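Local coordinates for protein cytochrome C (Marichromatium purpuratum 984, PDB 5LO9) that probably oxidises thiosulfate to tetrathionate, or runs the reverse reaction, and relays electrons through its covalently bound c-type hemes, at residues G31-G36 with P143-L148; G58-P63 with G157-E162. All blocks are in the same frame, centred on the assembly; numbering follows the deposited sequence.

Contact 1 (G31-G36 with P143-L148). With HEC (heme c), chain C; EDO (1,2-ethanediol), chain U.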
loop_
_atom_site.group_PDB
_atom_site.type_symbol
_atom_site.label_atom_id
_atom_site.label_comp_id
_atom_site.label_asym_id
_atom_site.label_seq_id
_atom_site.Cartn_x
_atom_site.Cartn_y
_atom_site.Cartn_z
ATOM N N GLY A 31 -25.324 44.964 10.879
ATOM C CA GLY A 31 -26.104 44.868 9.654
ATOM C C GLY A 31 -27.602 44.783 9.886
ATOM O O GLY A 31 -28.097 44.738 11.015
ATOM N N ASP A 32 -28.352 44.764 8.782
ATOM C CA ASP A 32 -29.806 44.661 8.884
ATOM C C ASP A 32 -30.339 43.850 7.711
ATOM O O ASP A 32 -30.108 44.199 6.552
ATOM C CB ASP A 32 -30.460 46.046 8.922
ATOM C CG ASP A 32 -31.938 45.987 9.294
ATOM O OD1 ASP A 32 -32.785 45.949 8.382
ATOM O OD2 ASP A 32 -32.251 45.949 10.506
ATOM N N GLU A 33 -31.085 42.787 8.017
ATOM C CA GLU A 33 -31.615 41.926 6.970
ATOM C C GLU A 33 -32.574 42.671 6.059
ATOM O O GLU A 33 -32.476 42.567 4.833
ATOM C CB GLU A 33 -32.321 40.738 7.595
ATOM C CG GLU A 33 -31.421 39.610 7.926
ATOM C CD GLU A 33 -30.833 38.954 6.697
ATOM O OE1 GLU A 33 -31.378 39.140 5.560
ATOM O OE2 GLU A 33 -29.820 38.249 6.907
ATOM N N ALA A 34 -33.540 43.397 6.638
ATOM C CA ALA A 34 -34.591 44.036 5.830
ATOM C C ALA A 34 -34.040 45.052 4.829
ATOM O O ALA A 34 -34.527 45.133 3.695
ATOM C CB ALA A 34 -35.608 44.713 6.732
ATOM N N LEU A 35 -33.071 45.879 5.255
ATOM C CA LEU A 35 -32.436 46.863 4.384
ATOM C C LEU A 35 -31.338 46.257 3.522
ATOM O O LEU A 35 -30.893 46.901 2.563
ATOM C CB LEU A 35 -31.815 47.980 5.219
ATOM C CG LEU A 35 -32.757 48.695 6.192
ATOM C CD1 LEU A 35 -32.003 49.383 7.301
ATOM C CD2 LEU A 35 -33.553 49.725 5.423
ATOM N N GLY A 36 -30.851 45.064 3.861
ATOM C CA GLY A 36 -29.681 44.575 3.170
ATOM C C GLY A 36 -28.450 45.383 3.507
ATOM O O GLY A 36 -27.532 45.495 2.681
ATOM N N PRO A 143 -25.379 39.658 6.646
ATOM C CA PRO A 143 -26.789 39.322 6.407
ATOM C C PRO A 143 -26.988 38.571 5.097
ATOM O O PRO A 143 -26.247 38.753 4.125
ATOM C CB PRO A 143 -27.483 40.689 6.370
ATOM C CG PRO A 143 -26.692 41.530 7.244
ATOM C CD PRO A 143 -25.217 41.071 7.013
ATOM N N TYR A 144 -27.981 37.678 5.109
ATOM C CA TYR A 144 -28.329 36.920 3.918
ATOM C C TYR A 144 -28.616 37.841 2.753
ATOM O O TYR A 144 -28.060 37.672 1.661
ATOM C CB TYR A 144 -29.547 36.049 4.200
ATOM C CG TYR A 144 -30.194 35.378 2.978
ATOM C CD1 TYR A 144 -29.758 34.112 2.509
ATOM C CD2 TYR A 144 -31.280 35.976 2.336
ATOM C CE1 TYR A 144 -30.377 33.490 1.422
ATOM C CE2 TYR A 144 -31.896 35.368 1.266
ATOM C CZ TYR A 144 -31.448 34.133 0.804
ATOM O OH TYR A 144 -32.094 33.578 -0.278
ATOM N N SER A 145 -29.466 38.846 2.977
ATOM C CA SER A 145 -29.849 39.740 1.890
ATOM C C SER A 145 -28.633 40.425 1.282
ATOM O O SER A 145 -28.598 40.656 0.066
ATOM C CB SER A 145 -30.853 40.763 2.387
ATOM O OG SER A 145 -30.380 41.412 3.564
ATOM N N TYR A 146 -27.635 40.772 2.115
ATOM C CA TYR A 146 -26.458 41.493 1.629
ATOM C C TYR A 146 -25.557 40.593 0.795
ATOM O O TYR A 146 -25.118 40.969 -0.304
ATOM C CB TYR A 146 -25.674 42.064 2.793
ATOM C CG TYR A 146 -24.417 42.741 2.325
ATOM C CD1 TYR A 146 -24.471 43.894 1.570
ATOM C CD2 TYR A 146 -23.179 42.217 2.618
ATOM C CE1 TYR A 146 -23.302 44.524 1.118
ATOM C CE2 TYR A 146 -22.002 42.829 2.170
ATOM C CZ TYR A 146 -22.082 43.974 1.412
ATOM O OH TYR A 146 -20.937 44.575 0.973
ATOM N N LEU A 147 -25.252 39.403 1.322
ATOM C CA LEU A 147 -24.452 38.430 0.578
ATOM C C LEU A 147 -25.100 38.088 -0.761
ATOM O O LEU A 147 -24.417 38.039 -1.798
ATOM C CB LEU A 147 -24.250 37.170 1.421
ATOM C CG LEU A 147 -23.338 37.332 2.632
ATOM C CD1 LEU A 147 -23.538 36.199 3.553
ATOM C CD2 LEU A 147 -21.920 37.369 2.172
ATOM N N LEU A 148 -26.414 37.852 -0.768
ATOM C CA LEU A 148 -27.061 37.467 -2.014
ATOM C C LEU A 148 -27.047 38.627 -3.013
ATOM O O LEU A 148 -26.882 38.420 -4.225
ATOM C CB LEU A 148 -28.493 37.010 -1.748
ATOM C CG LEU A 148 -29.309 36.581 -2.991
ATOM C CD1 LEU A 148 -28.594 35.486 -3.817
ATOM C CD2 LEU A 148 -30.692 36.128 -2.610
HETATM FE FE HEC C . -23.807 51.789 4.587
HETATM C CHA HEC C . -23.017 49.060 2.559
HETATM C CHB HEC C . -20.388 52.191 5.384
HETATM C CHC HEC C . -24.555 54.745 6.329
HETATM C CHD HEC C . -27.243 51.257 4.009
HETATM N NA HEC C . -22.021 50.814 4.080
HETATM C C1A HEC C . -21.919 49.745 3.263
HETATM C C2A HEC C . -20.515 49.278 3.076
HETATM C C3A HEC C . -19.759 50.215 3.905
HETATM C C4A HEC C . -20.783 51.111 4.486
HETATM C CMA HEC C . -18.284 50.210 4.089
HETATM C CAA HEC C . -19.958 48.129 2.257
HETATM C CBA HEC C . -19.862 46.945 3.201
HETATM C CGA HEC C . -19.054 45.761 2.711
HETATM O O1A HEC C . -19.155 44.693 3.362
HETATM O O2A HEC C . -18.313 45.848 1.709
HETATM N NB HEC C . -22.688 53.183 5.661
HETATM C C1B HEC C . -21.368 53.155 5.868
HETATM C C2B HEC C . -20.893 54.291 6.667
HETATM C C3B HEC C . -22.112 55.054 6.949
HETATM C C4B HEC C . -23.164 54.284 6.270
HETATM C CMB HEC C . -19.494 54.548 7.097
HETATM C CAB HEC C . -22.234 56.336 7.708
HETATM C CBB HEC C . -21.355 57.375 7.028
HETATM N NC HEC C . -25.567 52.795 5.078
HETATM C C1C HEC C . -25.656 53.950 5.750
HETATM C C2C HEC C . -27.053 54.388 5.935
HETATM C C3C HEC C . -27.843 53.358 5.272
HETATM C C4C HEC C . -26.815 52.420 4.786
HETATM C CMC HEC C . -27.511 55.605 6.654
HETATM C CAC HEC C . -29.329 53.233 5.107
HETATM C CBC HEC C . -29.921 54.479 4.538
HETATM N ND HEC C . -24.924 50.423 3.482
HETATM C C1D HEC C . -26.255 50.386 3.380
HETATM C C2D HEC C . -26.738 49.292 2.527
HETATM C C3D HEC C . -25.519 48.631 2.092
HETATM C C4D HEC C . -24.438 49.426 2.733
HETATM C CMD HEC C . -28.147 48.949 2.177
HETATM C CAD HEC C . -25.448 47.477 1.135
HETATM C CBD HEC C . -25.022 48.130 -0.181
HETATM C CGD HEC C . -24.922 47.134 -1.298
HETATM O O1D HEC C . -24.101 47.330 -2.240
HETATM O O2D HEC C . -25.701 46.169 -1.227
HETATM C C1 EDO U . -33.028 41.781 11.437
HETATM O O1 EDO U . -31.632 42.011 11.163
HETATM C C2 EDO U . -33.865 42.753 10.595
HETATM O O2 EDO U . -35.110 42.116 10.302
#
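The loop 31-36 comes up to the start of helix 144-156, with the CA atoms of G36 and Y146 4.7 Å apart and those of E33 and P143 5.5 Å apart. P143 is the N-cap residue, and the N-H groups of Y144 and S145 just after it lie too early to bond to a carbonyl of the helix. E33 supplies both acceptors from outside the helix. Its CG lies beside the backbone N and the chain bends at chi2 (-67°), which brings the carboxylate over the helix start. There OE2 accepts from the backbone N of Y144 at 2.6 Å, while OE1 accepts from the backbone N of S145 at 3.2 Å with an N-H...O angle of 159°. Both donors arrive on the syn side, about 20° out of the carboxylate plane. The other half of the exchange runs through S145, whose OG donates to the backbone O of E33 at 2.7 Å, in the carbonyl plane. That oxygen also accepts from G36 N, so it holds the loop's own turn and the helix together. OE2 has a further donor in the backbone N of R94. Below the cap, the Y146 ring passes its CD1 3.6 Å from G36 O and carries its hydroxyl in among propionates of both hemes, with a hydrogen bond to the second. L35 and G36 meanwhile border the first heme, L35 O coming within 3.4 Å of its CMD. With a carboxylate at the positive end of the helix dipole, the chemistry is that of a helix cap supplied by a distant loop, an arrangement that probably favours the ionised form of E33.

Contact 2 (G58-P63 with G157-E162). With HEC (heme c), chain C.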
loop_
_atom_site.group_PDB
_atom_site.type_symbol
_atom_site.label_atom_id
_atom_site.label_comp_id
_atom_site.label_asym_id
_atom_site.label_seq_id
_atom_site.Cartn_x
_atom_site.Cartn_y
_atom_site.Cartn_z
ATOM N N GLY A 58 -17.799 54.356 -8.710
ATOM C CA GLY A 58 -18.725 53.697 -9.594
ATOM C C GLY A 58 -18.494 52.228 -9.803
ATOM O O GLY A 58 -19.181 51.630 -10.629
ATOM N N GLN A 59 -17.558 51.623 -9.092
ATOM C CA GLN A 59 -17.438 50.170 -9.117
ATOM C C GLN A 59 -18.532 49.483 -8.301
ATOM O O GLN A 59 -18.709 48.263 -8.422
ATOM C CB GLN A 59 -16.091 49.799 -8.588
ATOM C CG GLN A 59 -15.006 50.484 -9.315
ATOM C CD GLN A 59 -13.688 50.195 -8.672
ATOM O OE1 GLN A 59 -13.583 50.132 -7.441
ATOM N NE2 GLN A 59 -12.685 50.000 -9.481
ATOM N N ARG A 60 -19.224 50.230 -7.443
ATOM C CA ARG A 60 -20.365 49.739 -6.697
ATOM C C ARG A 60 -21.450 50.794 -6.724
ATOM O O ARG A 60 -21.164 51.998 -6.658
ATOM C CB ARG A 60 -20.012 49.461 -5.244
ATOM C CG ARG A 60 -19.257 48.212 -5.013
ATOM C CD ARG A 60 -19.030 48.076 -3.526
ATOM N NE ARG A 60 -20.186 47.542 -2.836
ATOM C CZ ARG A 60 -20.141 47.081 -1.594
ATOM N NH1 ARG A 60 -18.982 47.084 -0.936
ATOM N NH2 ARG A 60 -21.241 46.607 -1.016
ATOM N N SER A 61 -22.695 50.344 -6.819
ATOM C CA SER A 61 -23.830 51.255 -6.865
ATOM C C SER A 61 -24.974 50.663 -6.069
ATOM O O SER A 61 -25.305 49.483 -6.218
ATOM C CB SER A 61 -24.258 51.521 -8.311
ATOM O OG SER A 61 -23.109 51.861 -9.102
ATOM N N HIS A 62 -25.556 51.480 -5.210
ATOM C CA HIS A 62 -26.694 51.055 -4.472
ATOM C C HIS A 62 -27.470 52.341 -4.241
ATOM O O HIS A 62 -26.891 53.331 -3.779
ATOM C CB HIS A 62 -26.390 50.382 -3.144
ATOM C CG HIS A 62 -27.557 49.639 -2.562
ATOM N ND1 HIS A 62 -28.535 50.254 -1.812
ATOM C CD2 HIS A 62 -27.896 48.330 -2.613
ATOM C CE1 HIS A 62 -29.426 49.359 -1.426
ATOM N NE2 HIS A 62 -29.065 48.183 -1.906
ATOM N N PRO A 63 -28.745 52.373 -4.571
ATOM C CA PRO A 63 -29.489 53.616 -4.392
ATOM C C PRO A 63 -29.536 54.093 -2.955
ATOM O O PRO A 63 -29.661 55.303 -2.733
ATOM C CB PRO A 63 -30.890 53.247 -4.886
ATOM C CG PRO A 63 -30.968 51.765 -4.754
ATOM C CD PRO A 63 -29.594 51.268 -5.036
ATOM N N GLY A 157 -22.614 42.113 -13.473
ATOM C CA GLY A 157 -21.729 43.228 -13.794
ATOM C C GLY A 157 -22.052 44.535 -13.117
ATOM O O GLY A 157 -21.374 45.533 -13.373
ATOM N N ARG A 158 -23.023 44.548 -12.221
ATOM C CA ARG A 158 -23.355 45.715 -11.418
ATOM C C ARG A 158 -22.408 45.892 -10.226
ATOM O O ARG A 158 -22.640 46.764 -9.384
ATOM C CB ARG A 158 -24.815 45.559 -10.958
ATOM C CG ARG A 158 -25.846 45.482 -12.114
ATOM C CD ARG A 158 -27.200 44.978 -11.649
ATOM N NE ARG A 158 -28.228 45.291 -12.663
ATOM C CZ ARG A 158 -28.840 44.431 -13.503
ATOM N NH1 ARG A 158 -28.590 43.112 -13.520
ATOM N NH2 ARG A 158 -29.750 44.905 -14.343
ATOM N N ARG A 159 -21.389 45.042 -10.104
ATOM C CA ARG A 159 -20.273 45.234 -9.183
ATOM C C ARG A 159 -19.003 44.742 -9.853
ATOM O O ARG A 159 -19.001 43.663 -10.473
ATOM C CB ARG A 159 -20.426 44.477 -7.857
ATOM C CG ARG A 159 -19.223 44.714 -6.923
ATOM C CD ARG A 159 -19.470 44.332 -5.503
ATOM N NE ARG A 159 -18.268 44.460 -4.684
ATOM C CZ ARG A 159 -18.226 44.197 -3.372
ATOM N NH1 ARG A 159 -19.314 43.797 -2.722
ATOM N NH2 ARG A 159 -17.085 44.314 -2.696
ATOM N N HIS A 160 -17.933 45.531 -9.736
ATOM C CA HIS A 160 -16.678 45.147 -10.358
ATOM C C HIS A 160 -15.546 45.868 -9.634
ATOM O O HIS A 160 -15.738 46.443 -8.556
ATOM C CB HIS A 160 -16.739 45.424 -11.862
ATOM C CG HIS A 160 -17.110 46.831 -12.186
ATOM N ND1 HIS A 160 -16.166 47.779 -12.540
ATOM C CD2 HIS A 160 -18.309 47.464 -12.170
ATOM C CE1 HIS A 160 -16.773 48.933 -12.736
ATOM N NE2 HIS A 160 -18.070 48.770 -12.514
ATOM N N GLY A 161 -14.347 45.788 -10.205
ATOM C CA GLY A 161 -13.194 46.531 -9.732
ATOM C C GLY A 161 -12.258 45.792 -8.796
ATOM O O GLY A 161 -11.142 46.274 -8.557
ATOM N N GLU A 162 -12.638 44.613 -8.319
ATOM C CA GLU A 162 -11.812 43.904 -7.378
ATOM C C GLU A 162 -10.589 43.305 -8.084
ATOM O O GLU A 162 -10.593 43.120 -9.299
ATOM C CB GLU A 162 -12.638 42.820 -6.688
ATOM C CG GLU A 162 -12.902 41.507 -7.498
ATOM C CD GLU A 162 -13.963 41.588 -8.550
ATOM O OE1 GLU A 162 -14.650 42.618 -8.667
ATOM O OE2 GLU A 162 -14.132 40.565 -9.249
HETATM FE FE HEC C . -23.807 51.789 4.587
HETATM C CHA HEC C . -23.017 49.060 2.559
HETATM C CHB HEC C . -20.388 52.191 5.384
HETATM C CHC HEC C . -24.555 54.745 6.329
HETATM C CHD HEC C . -27.243 51.257 4.009
HETATM N NA HEC C . -22.021 50.814 4.080
HETATM C C1A HEC C . -21.919 49.745 3.263
HETATM C C2A HEC C . -20.515 49.278 3.076
HETATM C C3A HEC C . -19.759 50.215 3.905
HETATM C C4A HEC C . -20.783 51.111 4.486
HETATM C CMA HEC C . -18.284 50.210 4.089
HETATM C CAA HEC C . -19.958 48.129 2.257
HETATM C CBA HEC C . -19.862 46.945 3.201
HETATM C CGA HEC C . -19.054 45.761 2.711
HETATM O O1A HEC C . -19.155 44.693 3.362
HETATM O O2A HEC C . -18.313 45.848 1.709
HETATM N NB HEC C . -22.688 53.183 5.661
HETATM C C1B HEC C . -21.368 53.155 5.868
HETATM C C2B HEC C . -20.893 54.291 6.667
HETATM C C3B HEC C . -22.112 55.054 6.949
HETATM C C4B HEC C . -23.164 54.284 6.270
HETATM C CMB HEC C . -19.494 54.548 7.097
HETATM C CAB HEC C . -22.234 56.336 7.708
HETATM C CBB HEC C . -21.355 57.375 7.028
HETATM N NC HEC C . -25.567 52.795 5.078
HETATM C C1C HEC C . -25.656 53.950 5.750
HETATM C C2C HEC C . -27.053 54.388 5.935
HETATM C C3C HEC C . -27.843 53.358 5.272
HETATM C C4C HEC C . -26.815 52.420 4.786
HETATM C CMC HEC C . -27.511 55.605 6.654
HETATM C CAC HEC C . -29.329 53.233 5.107
HETATM C CBC HEC C . -29.921 54.479 4.538
HETATM N ND HEC C . -24.924 50.423 3.482
HETATM C C1D HEC C . -26.255 50.386 3.380
HETATM C C2D HEC C . -26.738 49.292 2.527
HETATM C C3D HEC C . -25.519 48.631 2.092
HETATM C C4D HEC C . -24.438 49.426 2.733
HETATM C CMD HEC C . -28.147 48.949 2.177
HETATM C CAD HEC C . -25.448 47.477 1.135
HETATM C CBD HEC C . -25.022 48.130 -0.181
HETATM C CGD HEC C . -24.922 47.134 -1.298
HETATM O O1D HEC C . -24.101 47.330 -2.240
HETATM O O2D HEC C . -25.701 46.169 -1.227
#
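Q59 O is approached by two donors from the other loop: H160 N gives it a hydrogen bond of 3.1 Å (N-H...O 162°), and R159 CA makes a C-H...O contact at 3.5 Å. Beside this backbone link the H160 ring turns a face to Q59, the CA of Q59 standing 4.0 Å from the ring centroid in a CH-pi contact. The Q59 side chain runs on past the ring, its NE2 reaching 3.5 Å from G161 CA, while OE1 is bonded to R54. Deeper in, the guanidinium groups of R60 and R159 stack flat, centres 3.9 Å apart and planes 9° off parallel. R159 arrives fully extended; R60 bends at chi3 (81°), which turns its nitrogens to the heme. NH1 of R60 bonds propionate O2A at 3.0 Å and NH2 bonds O1D at 3.2 Å, one from each propionate. R159 likewise donates to a second heme's propionate, so the stacked cations face anionic partners. Each loop follows a long helix, 45-57 or 144-156, and the arginines are held from those helices: Q51 accepts from R60, Q150 from R159.

Both contacts join the two cytochrome c-like regions of the N-terminal part, and both use helix 144-156: contact 1 meets its first turn, contact 2 the loop that leaves its far end. Their centres lie about 17 Å apart, yet they touch where the hydroxyl of Y146 meets NH2 of R60, 2.9 Å away, a probable hydrogen bond. Neither is wholly buried. Contact 1 has no exposed residue among those that touch, whereas contact 2 has four, with its two arginines buried beneath them. The chemistry differs accordingly: a carboxylate caps backbone N-H groups in 31-36/143-148, while in 58-63/157-162 stacked guanidinium groups serve the propionates of two neighbouring hemes.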